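Local coordinates for putative oxidoreductase (Staphylococcus aureus subsp. aureus, PDB 3IV4), which is a putative oxidoreductase of the thioredoxin fold, probably a monothiol bacilliredoxin of the BrxC family acting in thiol-disulfide exchange, at residues A[27-32]-A[86-91]; A[37-42]-A[80-85]; A[43-48]-A[102-107]. All coordinates share one frame; numbering follows the deposited sequence. Where two conformers were deposited one is given.

Contact 1 (A[27-32]-A[86-91])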
loop_
_atom_site.group_PDB
_atom_site.type_symbol
_atom_site.label_atom_id
_atom_site.label_comp_id
_atom_site.label_asym_id
_atom_site.label_seq_id
_atom_site.Cartn_x
_atom_site.Cartn_y
_atom_site.Cartn_z
ATOM N N VAL A 27 4.247 8.337 1.521
ATOM C CA VAL A 27 4.265 7.010 0.878
ATOM C C VAL A 27 3.053 6.160 1.258
ATOM O O VAL A 27 2.814 5.924 2.445
ATOM C CB VAL A 27 5.534 6.227 1.302
ATOM C CG1 VAL A 27 5.483 4.778 0.819
ATOM C CG2 VAL A 27 6.775 6.899 0.780
ATOM N N PHE A 28 2.297 5.688 0.262
ATOM C CA PHE A 28 1.265 4.695 0.508
ATOM C C PHE A 28 1.799 3.339 0.093
ATOM O O PHE A 28 2.468 3.228 -0.940
ATOM C CB PHE A 28 0.004 5.003 -0.317
ATOM C CG PHE A 28 -0.830 6.133 0.224
ATOM C CD1 PHE A 28 -1.815 5.890 1.182
ATOM C CD2 PHE A 28 -0.654 7.436 -0.247
ATOM C CE1 PHE A 28 -2.623 6.934 1.680
ATOM C CE2 PHE A 28 -1.449 8.490 0.252
ATOM C CZ PHE A 28 -2.438 8.229 1.203
ATOM N N VAL A 29 1.489 2.319 0.888
ATOM C CA VAL A 29 1.913 0.935 0.633
ATOM C C VAL A 29 0.698 0.020 0.800
ATOM O O VAL A 29 0.001 0.098 1.816
ATOM C CB VAL A 29 3.016 0.486 1.627
ATOM C CG1 VAL A 29 3.417 -0.971 1.369
ATOM C CG2 VAL A 29 4.241 1.406 1.519
ATOM N N LEU A 30 0.472 -0.861 -0.172
ATOM C CA LEU A 30 -0.647 -1.784 -0.142
ATOM C C LEU A 30 -0.171 -3.230 -0.069
ATOM O O LEU A 30 0.592 -3.661 -0.926
ATOM C CB LEU A 30 -1.471 -1.608 -1.421
ATOM C CG LEU A 30 -2.629 -2.573 -1.633
ATOM C CD1 LEU A 30 -3.754 -2.319 -0.635
ATOM C CD2 LEU A 30 -3.127 -2.535 -3.077
ATOM N N LYS A 31 -0.655 -3.968 0.923
ATOM C CA LYS A 31 -0.559 -5.420 0.930
ATOM C C LYS A 31 -1.678 -5.974 0.055
ATOM O O LYS A 31 -2.862 -5.714 0.313
ATOM C CB LYS A 31 -0.716 -5.981 2.347
ATOM C CG LYS A 31 0.391 -5.630 3.304
ATOM C CD LYS A 31 0.225 -6.471 4.574
ATOM C CE LYS A 31 1.362 -6.237 5.568
ATOM N NZ LYS A 31 1.241 -7.217 6.706
ATOM N N HIS A 32 -1.307 -6.760 -0.949
ATOM C CA HIS A 32 -2.257 -7.269 -1.943
ATOM C C HIS A 32 -2.194 -8.799 -2.027
ATOM O O HIS A 32 -1.107 -9.373 -1.984
ATOM C CB HIS A 32 -1.926 -6.617 -3.298
ATOM C CG HIS A 32 -2.731 -7.128 -4.454
ATOM N ND1 HIS A 32 -4.111 -7.093 -4.485
ATOM C CD2 HIS A 32 -2.342 -7.638 -5.648
ATOM C CE1 HIS A 32 -4.537 -7.577 -5.642
ATOM N NE2 HIS A 32 -3.482 -7.911 -6.366
ATOM N N PHE A 86 -1.406 1.239 4.007
ATOM C CA PHE A 86 -0.726 2.041 5.017
ATOM C C PHE A 86 -0.282 3.346 4.381
ATOM O O PHE A 86 0.039 3.394 3.200
ATOM C CB PHE A 86 0.550 1.328 5.477
ATOM C CG PHE A 86 0.306 0.079 6.236
ATOM C CD1 PHE A 86 0.161 0.123 7.623
ATOM C CD2 PHE A 86 0.202 -1.161 5.582
ATOM C CE1 PHE A 86 -0.076 -1.041 8.352
ATOM C CE2 PHE A 86 -0.028 -2.315 6.305
ATOM C CZ PHE A 86 -0.172 -2.254 7.688
ATOM N N TYR A 87 -0.247 4.388 5.200
ATOM C CA TYR A 87 0.271 5.687 4.789
ATOM C C TYR A 87 1.388 6.068 5.732
ATOM O O TYR A 87 1.188 6.120 6.963
ATOM C CB TYR A 87 -0.835 6.730 4.832
ATOM C CG TYR A 87 -0.467 8.117 4.337
ATOM C CD1 TYR A 87 0.295 8.305 3.178
ATOM C CD2 TYR A 87 -0.920 9.240 5.020
ATOM C CE1 TYR A 87 0.609 9.602 2.720
ATOM C CE2 TYR A 87 -0.626 10.530 4.572
ATOM C CZ TYR A 87 0.141 10.704 3.426
ATOM O OH TYR A 87 0.425 12.003 2.999
ATOM N N PHE A 88 2.561 6.298 5.145
ATOM C CA PHE A 88 3.762 6.728 5.884
ATOM C C PHE A 88 4.130 8.165 5.575
ATOM O O PHE A 88 4.195 8.570 4.413
ATOM C CB PHE A 88 4.966 5.831 5.554
ATOM C CG PHE A 88 4.778 4.407 5.964
ATOM C CD1 PHE A 88 5.192 3.965 7.223
ATOM C CD2 PHE A 88 4.136 3.506 5.110
ATOM C CE1 PHE A 88 4.991 2.632 7.615
ATOM C CE2 PHE A 88 3.933 2.171 5.496
ATOM C CZ PHE A 88 4.357 1.731 6.734
ATOM N N VAL A 89 4.341 8.930 6.641
ATOM C CA VAL A 89 4.762 10.321 6.509
ATOM C C VAL A 89 6.112 10.420 7.201
ATOM O O VAL A 89 6.220 10.139 8.384
ATOM C CB VAL A 89 3.744 11.296 7.148
ATOM C CG1 VAL A 89 4.300 12.718 7.152
ATOM C CG2 VAL A 89 2.413 11.235 6.406
ATOM N N ASN A 90 7.147 10.804 6.447
ATOM C CA ASN A 90 8.528 10.781 6.954
ATOM C C ASN A 90 8.889 9.481 7.680
ATOM O O ASN A 90 9.502 9.496 8.760
ATOM C CB ASN A 90 8.776 11.972 7.879
ATOM C CG ASN A 90 8.841 13.283 7.135
ATOM O OD1 ASN A 90 7.960 14.126 7.267
ATOM N ND2 ASN A 90 9.884 13.457 6.352
ATOM N N GLY A 91 8.500 8.356 7.090
ATOM C CA GLY A 91 8.873 7.054 7.600
ATOM C C GLY A 91 8.006 6.481 8.700
ATOM O O GLY A 91 8.253 5.361 9.149
#

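Contact 2 (A[37-42]-A[80-85])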
loop_
_atom_site.group_PDB
_atom_site.type_symbol
_atom_site.label_atom_id
_atom_site.label_comp_id
_atom_site.label_asym_id
_atom_site.label_seq_id
_atom_site.Cartn_x
_atom_site.Cartn_y
_atom_site.Cartn_z
ATOM N N PRO A 37 -10.844 -11.334 -4.973
ATOM C CA PRO A 37 -11.628 -10.194 -5.476
ATOM C C PRO A 37 -11.657 -8.993 -4.543
ATOM O O PRO A 37 -11.636 -7.869 -5.024
ATOM C CB PRO A 37 -13.047 -10.756 -5.659
ATOM C CG PRO A 37 -12.932 -12.205 -5.588
ATOM C CD PRO A 37 -11.645 -12.580 -4.916
ATOM N N ILE A 38 -11.669 -9.214 -3.234
ATOM C CA ILE A 38 -11.669 -8.077 -2.304
ATOM C C ILE A 38 -10.351 -7.302 -2.436
ATOM O O ILE A 38 -10.325 -6.062 -2.472
ATOM C CB ILE A 38 -11.918 -8.515 -0.827
ATOM C CG1 ILE A 38 -13.302 -9.141 -0.686
ATOM C CG2 ILE A 38 -11.761 -7.311 0.123
ATOM C CD1 ILE A 38 -13.500 -9.993 0.563
ATOM N N SER A 39 -9.248 -8.030 -2.535
ATOM C CA SER A 39 -7.955 -7.393 -2.740
ATOM C C SER A 39 -7.859 -6.681 -4.092
ATOM O O SER A 39 -7.345 -5.552 -4.181
ATOM C CB SER A 39 -6.816 -8.408 -2.578
ATOM O OG SER A 39 -5.602 -7.722 -2.315
ATOM N N ALA A 40 -8.361 -7.318 -5.150
ATOM C CA ALA A 40 -8.381 -6.656 -6.455
ATOM C C ALA A 40 -9.188 -5.363 -6.436
ATOM O O ALA A 40 -8.793 -4.395 -7.074
ATOM C CB ALA A 40 -8.962 -7.603 -7.514
ATOM N N ASN A 41 -10.317 -5.353 -5.726
ATOM C CA ASN A 41 -11.113 -4.122 -5.587
ATOM C C ASN A 41 -10.287 -3.030 -4.900
ATOM O O ASN A 41 -10.269 -1.869 -5.340
ATOM C CB ASN A 41 -12.384 -4.405 -4.770
ATOM C CG ASN A 41 -13.421 -5.211 -5.536
ATOM O OD1 ASN A 41 -13.395 -5.273 -6.761
ATOM N ND2 ASN A 41 -14.353 -5.827 -4.805
ATOM N N ALA A 42 -9.595 -3.397 -3.821
ATOM C CA ALA A 42 -8.706 -2.449 -3.133
ATOM C C ALA A 42 -7.550 -1.942 -4.008
ATOM O O ALA A 42 -7.218 -0.764 -3.978
ATOM C CB ALA A 42 -8.178 -3.059 -1.841
ATOM N N HIS A 80 -1.455 -8.431 10.577
ATOM C CA HIS A 80 -1.596 -8.617 9.156
ATOM C C HIS A 80 -3.043 -8.804 8.684
ATOM O O HIS A 80 -3.799 -9.585 9.264
ATOM C CB HIS A 80 -0.771 -9.818 8.716
ATOM C CG HIS A 80 -1.020 -10.191 7.297
ATOM N ND1 HIS A 80 -0.497 -9.463 6.254
ATOM C CD2 HIS A 80 -1.791 -11.156 6.741
ATOM C CE1 HIS A 80 -0.900 -9.986 5.110
ATOM N NE2 HIS A 80 -1.692 -11.010 5.377
ATOM N N GLU A 81 -3.416 -8.096 7.617
ATOM C CA GLU A 81 -4.647 -8.370 6.865
ATOM C C GLU A 81 -4.279 -8.260 5.408
ATOM O O GLU A 81 -3.253 -7.670 5.057
ATOM C CB GLU A 81 -5.756 -7.346 7.141
ATOM C CG GLU A 81 -6.146 -7.185 8.599
ATOM C CD GLU A 81 -7.040 -8.292 9.120
ATOM O OE1 GLU A 81 -7.486 -9.173 8.344
ATOM O OE2 GLU A 81 -7.302 -8.261 10.338
ATOM N N SER A 82 -5.146 -8.792 4.551
ATOM C CA SER A 82 -5.026 -8.524 3.130
ATOM C C SER A 82 -6.420 -8.413 2.514
ATOM O O SER A 82 -7.283 -9.260 2.765
ATOM C CB SER A 82 -4.177 -9.577 2.437
ATOM O OG SER A 82 -3.863 -9.141 1.133
ATOM N N PRO A 83 -6.667 -7.352 1.735
ATOM C CA PRO A 83 -5.769 -6.250 1.424
ATOM C C PRO A 83 -5.642 -5.312 2.626
ATOM O O PRO A 83 -6.559 -5.209 3.430
ATOM C CB PRO A 83 -6.486 -5.542 0.277
ATOM C CG PRO A 83 -7.926 -5.763 0.550
ATOM C CD PRO A 83 -8.001 -7.154 1.133
ATOM N N GLN A 84 -4.531 -4.590 2.704
ATOM C CA GLN A 84 -4.287 -3.692 3.828
ATOM C C GLN A 84 -3.433 -2.554 3.333
ATOM O O GLN A 84 -2.392 -2.782 2.725
ATOM C CB GLN A 84 -3.586 -4.455 4.945
ATOM C CG GLN A 84 -3.426 -3.671 6.229
ATOM C CD GLN A 84 -2.874 -4.574 7.341
ATOM O OE1 GLN A 84 -1.880 -5.285 7.140
ATOM N NE2 GLN A 84 -3.543 -4.578 8.497
ATOM N N ALA A 85 -3.848 -1.321 3.598
ATOM C CA ALA A 85 -3.110 -0.181 3.075
ATOM C C ALA A 85 -2.585 0.659 4.218
ATOM O O ALA A 85 -3.234 0.759 5.266
ATOM C CB ALA A 85 -4.005 0.661 2.155
#

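Contact 3 (A[43-48]-A[102-107])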
loop_
_atom_site.group_PDB
_atom_site.type_symbol
_atom_site.label_atom_id
_atom_site.label_comp_id
_atom_site.label_asym_id
_atom_site.label_seq_id
_atom_site.Cartn_x
_atom_site.Cartn_y
_atom_site.Cartn_z
ATOM N N TYR A 43 -6.931 -2.844 -4.767
ATOM C CA TYR A 43 -5.848 -2.485 -5.664
ATOM C C TYR A 43 -6.357 -1.491 -6.720
ATOM O O TYR A 43 -5.687 -0.508 -7.043
ATOM C CB TYR A 43 -5.288 -3.749 -6.331
ATOM C CG TYR A 43 -4.048 -3.552 -7.182
ATOM C CD1 TYR A 43 -2.788 -3.755 -6.653
ATOM C CD2 TYR A 43 -4.147 -3.214 -8.529
ATOM C CE1 TYR A 43 -1.646 -3.601 -7.423
ATOM C CE2 TYR A 43 -2.993 -3.060 -9.318
ATOM C CZ TYR A 43 -1.755 -3.255 -8.742
ATOM O OH TYR A 43 -0.610 -3.109 -9.495
ATOM N N ASP A 44 -7.553 -1.755 -7.250
ATOM C CA ASP A 44 -8.179 -0.825 -8.192
ATOM C C ASP A 44 -8.395 0.574 -7.573
ATOM O O ASP A 44 -8.063 1.588 -8.200
ATOM C CB ASP A 44 -9.501 -1.420 -8.672
ATOM C CG ASP A 44 -10.138 -0.620 -9.794
ATOM O OD1 ASP A 44 -11.274 -0.188 -9.584
ATOM O OD2 ASP A 44 -9.501 -0.431 -10.839
ATOM N N GLN A 45 -8.926 0.628 -6.344
ATOM C CA GLN A 45 -9.083 1.904 -5.618
ATOM C C GLN A 45 -7.739 2.599 -5.430
ATOM O O GLN A 45 -7.620 3.807 -5.621
ATOM C CB GLN A 45 -9.762 1.695 -4.261
ATOM C CG GLN A 45 -11.211 1.217 -4.410
ATOM C CD GLN A 45 -12.108 2.276 -5.010
ATOM O OE1 GLN A 45 -12.325 3.343 -4.421
ATOM N NE2 GLN A 45 -12.610 2.004 -6.203
ATOM N N PHE A 46 -6.729 1.812 -5.079
ATOM C CA PHE A 46 -5.378 2.296 -4.833
ATOM C C PHE A 46 -4.839 2.947 -6.103
ATOM O O PHE A 46 -4.363 4.092 -6.053
ATOM C CB PHE A 46 -4.523 1.107 -4.364
ATOM C CG PHE A 46 -3.191 1.461 -3.746
ATOM C CD1 PHE A 46 -3.117 2.076 -2.502
ATOM C CD2 PHE A 46 -2.004 1.075 -4.373
ATOM C CE1 PHE A 46 -1.852 2.357 -1.914
ATOM C CE2 PHE A 46 -0.762 1.331 -3.801
ATOM C CZ PHE A 46 -0.686 1.984 -2.572
ATOM N N ASN A 47 -4.942 2.250 -7.235
ATOM C CA ASN A 47 -4.507 2.801 -8.519
ATOM C C ASN A 47 -5.281 4.037 -8.942
ATOM O O ASN A 47 -4.696 4.953 -9.500
ATOM C CB ASN A 47 -4.632 1.770 -9.641
ATOM C CG ASN A 47 -3.423 0.889 -9.765
ATOM O OD1 ASN A 47 -2.332 1.349 -10.087
ATOM N ND2 ASN A 47 -3.613 -0.399 -9.522
ATOM N N LYS A 48 -6.597 4.044 -8.722
ATOM C CA LYS A 48 -7.429 5.211 -9.071
ATOM C C LYS A 48 -7.024 6.424 -8.255
ATOM O O LYS A 48 -6.872 7.528 -8.778
ATOM C CB LYS A 48 -8.910 4.893 -8.848
ATOM C CG LYS A 48 -9.548 4.150 -10.008
ATOM C CD LYS A 48 -10.810 3.490 -9.523
ATOM C CE LYS A 48 -11.627 2.957 -10.665
ATOM N NZ LYS A 48 -12.889 2.432 -10.055
ATOM N N ILE A 102 -10.497 0.276 2.200
ATOM C CA ILE A 102 -9.510 0.862 1.288
ATOM C C ILE A 102 -10.264 1.335 0.054
ATOM O O ILE A 102 -10.681 0.526 -0.794
ATOM C CB ILE A 102 -8.421 -0.151 0.856
ATOM C CG1 ILE A 102 -7.674 -0.732 2.069
ATOM C CG2 ILE A 102 -7.380 0.527 -0.098
ATOM C CD1 ILE A 102 -6.925 -2.036 1.762
ATOM N N ASN A 103 -10.438 2.642 -0.067
ATOM C CA ASN A 103 -11.117 3.194 -1.238
ATOM C C ASN A 103 -10.590 4.600 -1.466
ATOM O O ASN A 103 -9.875 5.149 -0.613
ATOM C CB ASN A 103 -12.650 3.146 -1.065
ATOM C CG ASN A 103 -13.105 3.726 0.254
ATOM O OD1 ASN A 103 -12.814 4.876 0.575
ATOM N ND2 ASN A 103 -13.799 2.917 1.047
ATOM N N VAL A 104 -10.938 5.191 -2.610
ATOM C CA VAL A 104 -10.364 6.474 -2.991
ATOM C C VAL A 104 -10.629 7.563 -1.955
ATOM O O VAL A 104 -9.777 8.422 -1.718
ATOM C CB VAL A 104 -10.864 6.937 -4.363
ATOM C CG1 VAL A 104 -10.300 8.310 -4.660
ATOM C CG2 VAL A 104 -10.469 5.926 -5.444
ATOM N N SER A 105 -11.796 7.523 -1.320
ATOM C CA SER A 105 -12.110 8.511 -0.286
ATOM C C SER A 105 -11.339 8.306 1.023
ATOM O O SER A 105 -10.912 9.283 1.642
ATOM C CB SER A 105 -13.616 8.616 -0.040
ATOM O OG SER A 105 -14.221 7.349 0.163
ATOM N N SER A 106 -11.149 7.059 1.457
ATOM C CA SER A 106 -10.378 6.839 2.678
ATOM C C SER A 106 -8.897 7.147 2.491
ATOM O O SER A 106 -8.250 7.695 3.388
ATOM C CB SER A 106 -10.598 5.446 3.247
ATOM O OG SER A 106 -9.934 4.455 2.480
ATOM N N LEU A 107 -8.365 6.809 1.318
ATOM C CA LEU A 107 -6.994 7.164 0.979
ATOM C C LEU A 107 -6.832 8.678 0.992
ATOM O O LEU A 107 -5.844 9.201 1.506
ATOM C CB LEU A 107 -6.602 6.557 -0.375
ATOM C CG LEU A 107 -6.464 5.018 -0.388
ATOM C CD1 LEU A 107 -6.664 4.448 -1.785
ATOM C CD2 LEU A 107 -5.107 4.583 0.155
#

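Contact 1 (A[27-32]-A[86-91])
V27 and F88 face each other as an antiparallel hydrogen-bonded pair, joined by two backbone bonds: V27 N gives to F88 O at 2.9 Å, and F88 N returns a nearly straight bond to V27 O at 2.7 Å. Their side chains share one face of the sheet, CB beside CB. F28 comes next, opposite Y87 in the non-hydrogen-bonded pair, and here the side chains carry the contact. The two rings make an offset stack with centroids 4.1 Å apart and planes at 17°; CD1 of Y87 sits over the middle of the F28 ring, while CZ of F28 lies nearer the rim of the tyrosine. CG of Y87, anti to its backbone N (chi1 -176°), directs the tyrosine ring over the F28 face in this parallel-displaced fashion. F49 meets the F28 ring edge-to-face. V29 then returns to the face of V27, forming a second pair of backbone bonds with F86; V29 CG2 lies 4.1 Å from F88 CE2, the two side chains crossing obliquely. Farther along, the aliphatic part of K31 passes obliquely by the F86 ring, K31 CE to F86 CE2 4.2 Å, and its NZ goes on to S69 O and H80 ND1. These are two central strands of the thioredoxin-fold sheet, lying where its parallel part gives way to its antiparallel part. Four backbone bonds fix the register, and the buried aromatic and valine side chains give both faces an apolar surface on which helices 37-53 and 66-76 can pack.

Contact 2 (A[37-42]-A[80-85])
S39 has its OG anti to the backbone N (chi1 -160°), which swings the hydroxyl toward the P83 ring, and I38 has CG2 in the same relation to its own N, so that this methyl also points at the proline. P83 follows a cis peptide bond and leads into strand 84-89. A cis-proline at this place is a hallmark of the thioredoxin fold; it faces the helix start that in such proteins follows the active-site loop, probably also here. Its ring is packed by three residues from the first turns of helix 37-53. P83 CD meets I38 CG2 at 3.9 Å, the two side chains crossing at about a right angle. P83 CG lies 3.6 Å from A42 CB, the alanine methyl, and also rests near CA of S39. The meeting is mostly of apolar carbon, with the S39 hydroxyl at its border, whose hydrogen bonds go elsewhere, to H32 ND1 and S33 N. S82 is similarly occupied: its OG bonds to S33 OG and stays 4.1 Å from S39 OG. E81 N makes a weak bond to Q84 OE1 across the two residues of the cis peptide, S82 and P83, while the backbone of P83 is bonded to H99. The shortest approach between the two segments is made by the serine hydroxyl, with S39 OG 3.5 Å from P83 CB.

Contact 3 (A[43-48]-A[102-107])
The F46 ring meets L107 at its edge, near the ring plane, where F46 CD1 approaches L107 CD2 at 4.2 Å; the two side chains cross at about a right angle. A second flat group, the Q45 amide, accepts from V104 N through OE1 at 2.9 Å, with the donor tilted 21° from the carbonyl plane. CG of Q45, anti to the carbonyl carbon (chi1 -66°), runs past I102 O and N103 CA, and the bend at chi2 (-68°) then turns the amide so that OE1 reaches V104 N. Q45 OE1 also lies 3.4 Å from N103 CB. N103 is the N-cap of helix 104-110 and forms a capping box with S106: S106 N gives to N103 OD1 at 2.9 Å, and N103 N gives to S106 OG. In the conformer given, S105 OG reaches N103 OD1 from above the carbonyl plane, on the face opposite to S106 N. The box thus satisfies S106 N from within the helix start, while Q45 on the other helix supplies the acceptor for V104 N. Helix 37-53 and the start of helix 104-110 meet on one side of the central sheet, where F46 and L107 both reach F28 on strand 26-32 and L107 also touches W95 on strand 92-98.

In the fold
Contact 1 joins two neighbouring strands of the central sheet, and the other two contacts lie beside it, with centres about 14 Å (contact 2) and about 13 Å (contact 3) away; the centres of contacts 2 and 3 are about 10 Å apart. Helix 37-53, which follows strand 26-32 in the chain, supplies one segment to each of contacts 2 and 3, while strand 84-89 serves contacts 1 and 2. Along the chain contact 2 is nested inside the loop closed by contact 1, whereas contact 3 crosses both. A probable hydrogen bond from K31 N to Q84 O joins contacts 1 and 2; I102 CD1 links contacts 2 and 3, packing on A42 and P83. Sheet, cis-proline loop and C-terminal helix are so tied together in one compact thioredoxin-like domain.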